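Local structure of Dbv8 protein (4MFZ) at residues A[201-206]-A[242-247]; A[37-42]-A[99-104]; A[80-85]-A[131-136]. The protein probably transfers long aliphatic acyl groups from acyl-CoA to amino groups of glycopeptide antibiotics, as a GNAT-family N-acyltransferase that binds decanoyl-CoA. All blocks are in the same frame, centred on the assembly; numbering follows the deposited sequence.

Contact 1: residues A[201-206]-A[242-247]; sequences YNLAVA and RHFPEH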
# COMPACT_ATOMS: atom_id res chain seq x y z
N TYR A 201 2.55 8.52 -5.70
CA TYR A 201 3.82 9.12 -5.32
C TYR A 201 3.82 9.22 -3.81
O TYR A 201 2.83 9.69 -3.24
CB TYR A 201 3.93 10.53 -5.90
CG TYR A 201 3.80 10.58 -7.40
CD1 TYR A 201 2.54 10.73 -8.01
CD2 TYR A 201 4.93 10.46 -8.21
CE1 TYR A 201 2.42 10.74 -9.39
CE2 TYR A 201 4.82 10.48 -9.60
CZ TYR A 201 3.57 10.63 -10.18
OH TYR A 201 3.49 10.64 -11.56
N ASN A 202 4.90 8.79 -3.17
CA ASN A 202 5.03 9.05 -1.75
C ASN A 202 6.17 10.01 -1.41
O ASN A 202 7.21 9.98 -2.03
CB ASN A 202 5.10 7.76 -0.93
CG ASN A 202 6.38 7.01 -1.14
OD1 ASN A 202 6.61 6.46 -2.23
ND2 ASN A 202 7.21 6.94 -0.10
N LEU A 203 5.91 10.86 -0.45
CA LEU A 203 6.86 11.87 -0.04
C LEU A 203 7.87 11.17 0.84
O LEU A 203 7.57 10.86 1.98
CB LEU A 203 6.12 12.94 0.75
CG LEU A 203 5.06 13.74 -0.03
CD1 LEU A 203 3.86 14.04 0.85
CD2 LEU A 203 5.62 15.04 -0.60
N ALA A 204 9.07 10.92 0.31
CA ALA A 204 10.10 10.17 1.02
C ALA A 204 11.36 11.02 1.28
O ALA A 204 11.44 12.16 0.83
CB ALA A 204 10.46 8.91 0.24
N VAL A 205 12.32 10.48 2.03
CA VAL A 205 13.67 11.05 2.06
C VAL A 205 14.68 9.94 1.76
O VAL A 205 14.49 8.82 2.20
CB VAL A 205 14.00 11.86 3.36
CG1 VAL A 205 12.75 12.51 3.95
CG2 VAL A 205 14.68 11.01 4.41
N ALA A 206 15.72 10.25 0.96
CA ALA A 206 16.73 9.25 0.56
C ALA A 206 17.73 9.00 1.70
O ALA A 206 17.61 9.62 2.75
CB ALA A 206 17.46 9.71 -0.70
N ARG A 242 2.74 22.95 -5.25
CA ARG A 242 1.54 23.62 -4.80
C ARG A 242 1.14 23.20 -3.37
O ARG A 242 0.77 24.06 -2.55
CB ARG A 242 0.38 23.37 -5.77
CG ARG A 242 -0.93 23.99 -5.33
CD ARG A 242 -2.06 23.62 -6.27
NE ARG A 242 -2.05 24.42 -7.49
CZ ARG A 242 -2.57 25.65 -7.60
NH1 ARG A 242 -3.14 26.22 -6.54
NH2 ARG A 242 -2.52 26.31 -8.75
N HIS A 243 1.19 21.91 -3.07
CA HIS A 243 0.61 21.42 -1.81
C HIS A 243 1.60 21.07 -0.71
O HIS A 243 1.21 21.04 0.46
CB HIS A 243 -0.32 20.25 -2.06
CG HIS A 243 -1.42 20.54 -3.04
ND1 HIS A 243 -2.48 21.33 -2.74
CD2 HIS A 243 -1.62 20.10 -4.36
CE1 HIS A 243 -3.31 21.40 -3.80
NE2 HIS A 243 -2.78 20.65 -4.80
N PHE A 244 2.84 20.78 -1.08
CA PHE A 244 3.90 20.42 -0.11
C PHE A 244 5.19 21.16 -0.46
O PHE A 244 6.23 20.53 -0.64
CB PHE A 244 4.13 18.91 -0.08
CG PHE A 244 2.91 18.14 0.35
CD1 PHE A 244 1.93 17.79 -0.58
CD2 PHE A 244 2.71 17.81 1.69
CE1 PHE A 244 0.77 17.12 -0.18
CE2 PHE A 244 1.57 17.13 2.09
CZ PHE A 244 0.60 16.80 1.17
N PRO A 245 5.11 22.51 -0.57
CA PRO A 245 6.33 23.28 -0.91
C PRO A 245 7.53 22.95 -0.01
O PRO A 245 8.65 23.04 -0.50
CB PRO A 245 5.90 24.75 -0.74
CG PRO A 245 4.53 24.72 -0.09
CD PRO A 245 3.93 23.38 -0.41
N GLU A 246 7.30 22.55 1.25
CA GLU A 246 8.38 22.21 2.21
C GLU A 246 9.20 21.02 1.79
O GLU A 246 10.35 20.88 2.21
CB GLU A 246 7.87 21.86 3.62
CG GLU A 246 6.43 22.17 3.96
CD GLU A 246 5.44 21.21 3.32
OE1 GLU A 246 5.57 19.97 3.48
OE2 GLU A 246 4.52 21.72 2.66
N HIS A 247 8.58 20.11 1.03
CA HIS A 247 9.26 18.85 0.70
C HIS A 247 10.37 19.10 -0.27
O HIS A 247 11.52 18.87 0.06
CB HIS A 247 8.27 17.80 0.20
CG HIS A 247 8.88 16.44 -0.02
ND1 HIS A 247 9.31 15.65 0.99
CD2 HIS A 247 9.11 15.72 -1.20
CE1 HIS A 247 9.80 14.49 0.48
NE2 HIS A 247 9.68 14.55 -0.85
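Leu203 pushes its forked end between two aromatic rings, one methyl laid on each. CD1 stands over the centre of the Phe244 ring, 4.0 Å from its centroid and only 11° off the ring normal, a CH-pi contact in which the leucine and phenylalanine side chains cross at about a right angle. The other branch, CD2, lies over a face of the His247 imidazole, offset toward the rim, with His247 CG 3.6 Å from Leu203 CD2. His247 has its CG anti to the backbone N (chi1 -174°), which carries the imidazole toward the strand. Both rings come from the short turn that follows helix 226-243. Phe244 is the first residue to leave helical geometry, and the turn is tied by a backbone bond of 2.9 Å from His247 N to Phe244 O.

No hydrogen bond links the two segments. The imidazole instead uses NE2 on Val212 O of the adjacent strand 211-216, and Tyr109 meets its ring edge-to-face. Leu203 belongs to strand 199-205 of the mixed GNAT sheet, flanked by antiparallel strands 193-196 and 211-216; its side chain also touches Tyr194 on the first of these and Phe240 on helix 226-243, so the turn after helix 226-243 packs against this strand of the sheet.

Contact 2: residues A[37-42]-A[99-104]; sequences TAWLSR and HHELVR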
# COMPACT_ATOMS: atom_id res chain seq x y z
N THR A 37 5.99 -6.95 20.77
CA THR A 37 6.17 -6.29 22.08
C THR A 37 6.44 -4.78 22.00
O THR A 37 5.80 -3.99 22.71
CB THR A 37 7.24 -7.00 22.95
OG1 THR A 37 6.82 -8.33 23.21
CG2 THR A 37 7.46 -6.30 24.31
N ALA A 38 7.41 -4.38 21.17
CA ALA A 38 7.82 -2.98 21.10
C ALA A 38 6.71 -2.13 20.52
O ALA A 38 6.46 -1.04 20.97
CB ALA A 38 9.10 -2.85 20.29
N TRP A 39 5.98 -2.65 19.52
CA TRP A 39 4.87 -1.87 18.99
C TRP A 39 3.78 -1.72 20.03
O TRP A 39 3.29 -0.63 20.24
CB TRP A 39 4.34 -2.49 17.72
CG TRP A 39 3.17 -1.75 17.11
CD1 TRP A 39 3.12 -0.42 16.68
CD2 TRP A 39 1.84 -2.31 16.81
NE1 TRP A 39 1.88 -0.13 16.15
CE2 TRP A 39 1.06 -1.22 16.20
CE3 TRP A 39 1.22 -3.56 16.99
CZ2 TRP A 39 -0.25 -1.39 15.79
CZ3 TRP A 39 -0.11 -3.72 16.57
CH2 TRP A 39 -0.82 -2.66 15.97
N LEU A 40 3.43 -2.81 20.72
CA LEU A 40 2.44 -2.71 21.81
C LEU A 40 2.86 -1.73 22.93
O LEU A 40 2.03 -1.01 23.46
CB LEU A 40 2.11 -4.09 22.39
CG LEU A 40 1.56 -5.14 21.40
CD1 LEU A 40 1.44 -6.53 22.02
CD2 LEU A 40 0.23 -4.74 20.81
N SER A 41 4.15 -1.71 23.25
CA SER A 41 4.67 -0.77 24.24
C SER A 41 4.44 0.69 23.81
O SER A 41 4.00 1.51 24.61
CB SER A 41 6.17 -1.06 24.48
OG SER A 41 6.72 -0.14 25.41
N ARG A 42 4.71 0.98 22.54
CA ARG A 42 4.42 2.29 21.95
C ARG A 42 2.93 2.67 22.07
O ARG A 42 2.56 3.78 22.54
CB ARG A 42 4.86 2.24 20.48
CG ARG A 42 5.58 3.46 19.93
CD ARG A 42 6.84 3.13 19.10
NE ARG A 42 6.62 2.26 17.93
CZ ARG A 42 7.21 1.07 17.72
NH1 ARG A 42 8.09 0.58 18.60
NH2 ARG A 42 6.94 0.37 16.62
N HIS A 99 -4.74 3.90 15.82
CA HIS A 99 -5.27 5.12 15.22
C HIS A 99 -4.57 6.37 15.77
O HIS A 99 -4.23 7.29 15.03
CB HIS A 99 -6.77 5.20 15.45
CG HIS A 99 -7.35 6.57 15.26
ND1 HIS A 99 -7.43 7.17 14.04
CD2 HIS A 99 -7.85 7.49 16.19
CE1 HIS A 99 -7.97 8.39 14.20
NE2 HIS A 99 -8.20 8.59 15.50
N HIS A 100 -4.35 6.37 17.07
CA HIS A 100 -3.71 7.48 17.74
C HIS A 100 -2.33 7.69 17.19
O HIS A 100 -1.96 8.83 16.94
CB HIS A 100 -3.67 7.28 19.27
CG HIS A 100 -3.27 8.52 20.03
ND1 HIS A 100 -3.21 8.56 21.38
CD2 HIS A 100 -2.93 9.81 19.58
CE1 HIS A 100 -2.83 9.80 21.78
NE2 HIS A 100 -2.67 10.56 20.67
N GLU A 101 -1.58 6.60 16.98
CA GLU A 101 -0.22 6.62 16.44
C GLU A 101 -0.21 7.31 15.07
O GLU A 101 0.70 8.08 14.79
CB GLU A 101 0.36 5.18 16.34
CG GLU A 101 1.76 5.04 15.73
CD GLU A 101 2.30 3.58 15.68
OE1 GLU A 101 1.56 2.59 15.35
OE2 GLU A 101 3.51 3.41 15.95
N LEU A 102 -1.25 7.09 14.25
CA LEU A 102 -1.34 7.67 12.91
C LEU A 102 -1.71 9.15 12.89
O LEU A 102 -1.20 9.87 12.05
CB LEU A 102 -2.35 6.90 12.00
CG LEU A 102 -2.10 5.39 11.91
CD1 LEU A 102 -3.05 4.78 10.89
CD2 LEU A 102 -0.66 5.09 11.55
N VAL A 103 -2.57 9.61 13.80
CA VAL A 103 -2.88 11.04 13.82
C VAL A 103 -1.77 11.88 14.46
O VAL A 103 -1.62 13.04 14.13
CB VAL A 103 -4.26 11.38 14.45
CG1 VAL A 103 -5.34 10.49 13.87
CG2 VAL A 103 -4.24 11.31 15.96
N ARG A 104 -1.02 11.28 15.37
CA ARG A 104 0.10 11.92 16.08
C ARG A 104 1.26 12.41 15.17
O ARG A 104 1.87 13.43 15.48
CB ARG A 104 0.63 10.93 17.12
CG ARG A 104 1.79 11.41 17.96
CD ARG A 104 1.27 12.16 19.17
NE ARG A 104 2.31 12.32 20.17
CZ ARG A 104 3.27 13.23 20.09
NH1 ARG A 104 3.31 14.07 19.06
NH2 ARG A 104 4.19 13.29 21.05
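Glu101 OE1 accepts the indole N-H of Trp39 in the shortest polar bond here, 2.9 Å from Trp39 NE1 and fairly straight at 163° about the hydrogen. The oxygen sits at the edge of the indole, almost in its plane, and is met on its syn side, 22° out of the carboxylate plane. With the two planes only 24° apart, carboxylate and indole lie nearly edge to edge. Glu101 spans the gap as an extended arm: CG is anti to the backbone N and the chain runs straight on beyond it, bringing the carboxylate across from helix 89-104 to helix 37-46. This is a side-chain bridge between two helices of the predominantly helical N-terminal half, whose backbones stay well apart, the nearest CA atoms, those of Arg42 and Glu101, being 8.4 Å from each other.

The second oxygen faces a positive charge. Arg42 NE stands 3.9 Å from Glu101 OE2, a long salt bridge that probably adds some electrostatic hold, and the arginine chain bends at chi2 and chi3 to place its guanidinium over Trp39 CA. The indole also packs on Leu94 and Ala98 of helix 89-104 and on Phe130 of helix 130-148.

Contact 3: residues A[80-85]-A[131-136]; sequences AATPGP and HVYVFL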
# COMPACT_ATOMS: atom_id res chain seq x y z
N ALA A 80 -20.13 -6.91 8.90
CA ALA A 80 -20.53 -7.86 9.97
C ALA A 80 -19.55 -7.91 11.14
O ALA A 80 -19.96 -8.12 12.29
CB ALA A 80 -20.69 -9.27 9.41
N ALA A 81 -18.26 -7.77 10.86
CA ALA A 81 -17.24 -7.96 11.87
C ALA A 81 -16.87 -6.69 12.63
O ALA A 81 -16.07 -6.77 13.54
CB ALA A 81 -16.00 -8.58 11.26
N THR A 82 -17.43 -5.54 12.26
CA THR A 82 -17.02 -4.26 12.83
C THR A 82 -16.88 -4.40 14.36
O THR A 82 -17.85 -4.71 15.01
CB THR A 82 -18.05 -3.15 12.49
OG1 THR A 82 -18.21 -3.06 11.06
CG2 THR A 82 -17.59 -1.80 13.02
N PRO A 83 -15.67 -4.19 14.92
CA PRO A 83 -15.50 -4.38 16.38
C PRO A 83 -16.16 -3.25 17.19
O PRO A 83 -16.45 -2.19 16.63
CB PRO A 83 -13.97 -4.31 16.55
CG PRO A 83 -13.53 -3.37 15.47
CD PRO A 83 -14.46 -3.62 14.29
N GLY A 84 -16.40 -3.47 18.48
CA GLY A 84 -16.81 -2.38 19.38
C GLY A 84 -16.06 -2.44 20.72
O GLY A 84 -15.41 -3.45 21.00
N PRO A 85 -16.17 -1.38 21.57
CA PRO A 85 -15.42 -1.37 22.85
C PRO A 85 -15.81 -2.52 23.82
O PRO A 85 -14.94 -3.12 24.44
CB PRO A 85 -15.74 0.02 23.46
CG PRO A 85 -16.96 0.49 22.78
CD PRO A 85 -16.95 -0.13 21.39
N HIS A 131 -6.67 -3.54 9.75
CA HIS A 131 -6.18 -2.34 9.07
C HIS A 131 -7.22 -1.59 8.28
O HIS A 131 -7.07 -0.38 8.07
CB HIS A 131 -4.95 -2.68 8.22
CG HIS A 131 -3.78 -3.09 9.05
ND1 HIS A 131 -3.03 -2.19 9.75
CD2 HIS A 131 -3.27 -4.35 9.36
CE1 HIS A 131 -2.07 -2.85 10.44
NE2 HIS A 131 -2.21 -4.16 10.20
N VAL A 132 -8.29 -2.28 7.89
CA VAL A 132 -9.46 -1.61 7.34
C VAL A 132 -10.05 -0.74 8.41
O VAL A 132 -10.39 0.42 8.17
CB VAL A 132 -10.53 -2.63 6.87
CG1 VAL A 132 -11.74 -1.90 6.30
CG2 VAL A 132 -9.94 -3.56 5.84
N TYR A 133 -10.21 -1.29 9.62
CA TYR A 133 -10.78 -0.50 10.73
C TYR A 133 -9.89 0.67 11.13
O TYR A 133 -10.39 1.76 11.31
CB TYR A 133 -11.13 -1.40 11.93
CG TYR A 133 -12.08 -2.50 11.52
CD1 TYR A 133 -13.31 -2.21 10.97
CD2 TYR A 133 -11.71 -3.84 11.64
CE1 TYR A 133 -14.18 -3.21 10.57
CE2 TYR A 133 -12.58 -4.84 11.25
CZ TYR A 133 -13.81 -4.51 10.72
OH TYR A 133 -14.67 -5.50 10.33
N VAL A 134 -8.58 0.46 11.18
CA VAL A 134 -7.65 1.59 11.43
C VAL A 134 -7.81 2.64 10.30
O VAL A 134 -7.87 3.85 10.55
CB VAL A 134 -6.18 1.11 11.50
CG1 VAL A 134 -5.25 2.29 11.72
CG2 VAL A 134 -5.99 0.11 12.62
N PHE A 135 -7.90 2.17 9.05
CA PHE A 135 -8.10 3.08 7.91
C PHE A 135 -9.36 3.92 8.06
O PHE A 135 -9.30 5.15 8.01
CB PHE A 135 -8.19 2.28 6.63
CG PHE A 135 -7.93 3.09 5.40
CD1 PHE A 135 -6.64 3.23 4.91
CD2 PHE A 135 -9.00 3.68 4.70
CE1 PHE A 135 -6.40 3.98 3.74
CE2 PHE A 135 -8.76 4.41 3.54
CZ PHE A 135 -7.46 4.56 3.06
N LEU A 136 -10.51 3.27 8.27
CA LEU A 136 -11.80 3.96 8.39
C LEU A 136 -11.82 4.93 9.59
O LEU A 136 -12.28 6.08 9.45
CB LEU A 136 -12.96 2.98 8.50
CG LEU A 136 -13.23 1.94 7.40
CD1 LEU A 136 -14.37 1.01 7.83
CD2 LEU A 136 -13.55 2.67 6.08
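Tyr133 reaches out from helix 130-148 with its ring laid beneath Pro83, whose CD sits squarely over the centre of one face. The CH-pi geometry is close to ideal: Pro83 CD lies 3.5 Å from the Tyr133 centroid, 2° off the ring normal. All six ring carbons are therefore nearly equidistant from that methylene, and the pyrrolidine and phenol cross obliquely. Tyr133 CG is anti to the carbonyl carbon (chi1 -57°), directing the ring toward the turn that follows helix 72-81.

The phenol end runs in among Ala81 and Thr82, with Tyr133 OH 3.5 Å from Ala81 CB. Thr82 N is 3.4 Å from Tyr133 OH, but the angle is too poor for a hydrogen bond; the hydroxyl bonds instead to Ile78 O near the end of helix 72-81. Thr82 OG1 likewise turns back to that helix, to Val79 O and Ile78 O. The two hydroxyls thus share Ile78 O, while the proline covers one face of the ring.

Within the helical N-terminal domain, Tyr133 ties the turn after helix 72-81 to helix 130-148; nearby, Pro83 also rests on Leu91 of helix 89-104 and on Leu55 of a loop, and Leu136 meets Leu64 of helix 58-67.

Overall arrangement
Contacts 2 and 3 belong to the helical N-terminal part and lie side by side, their centres 17 Å apart. They touch directly where Leu102 CD1 packs on Val134 CG1 at 3.4 Å, joining helices 89-104 and 130-148, and their segments alternate along the chain. Contact 1 comes later in the chain, in the GNAT-like C-terminal domain, and touches neither: its centre is 24 Å from that of contact 2 and 30 Å from that of contact 3. It includes a strand of the sheet in the domain that binds the ligand, with the side chain of Ala204 about 12 Å from the bound decanoyl-CoA. At contact 2, the Arg42 side chain lies about 6 Å from a sodium ion.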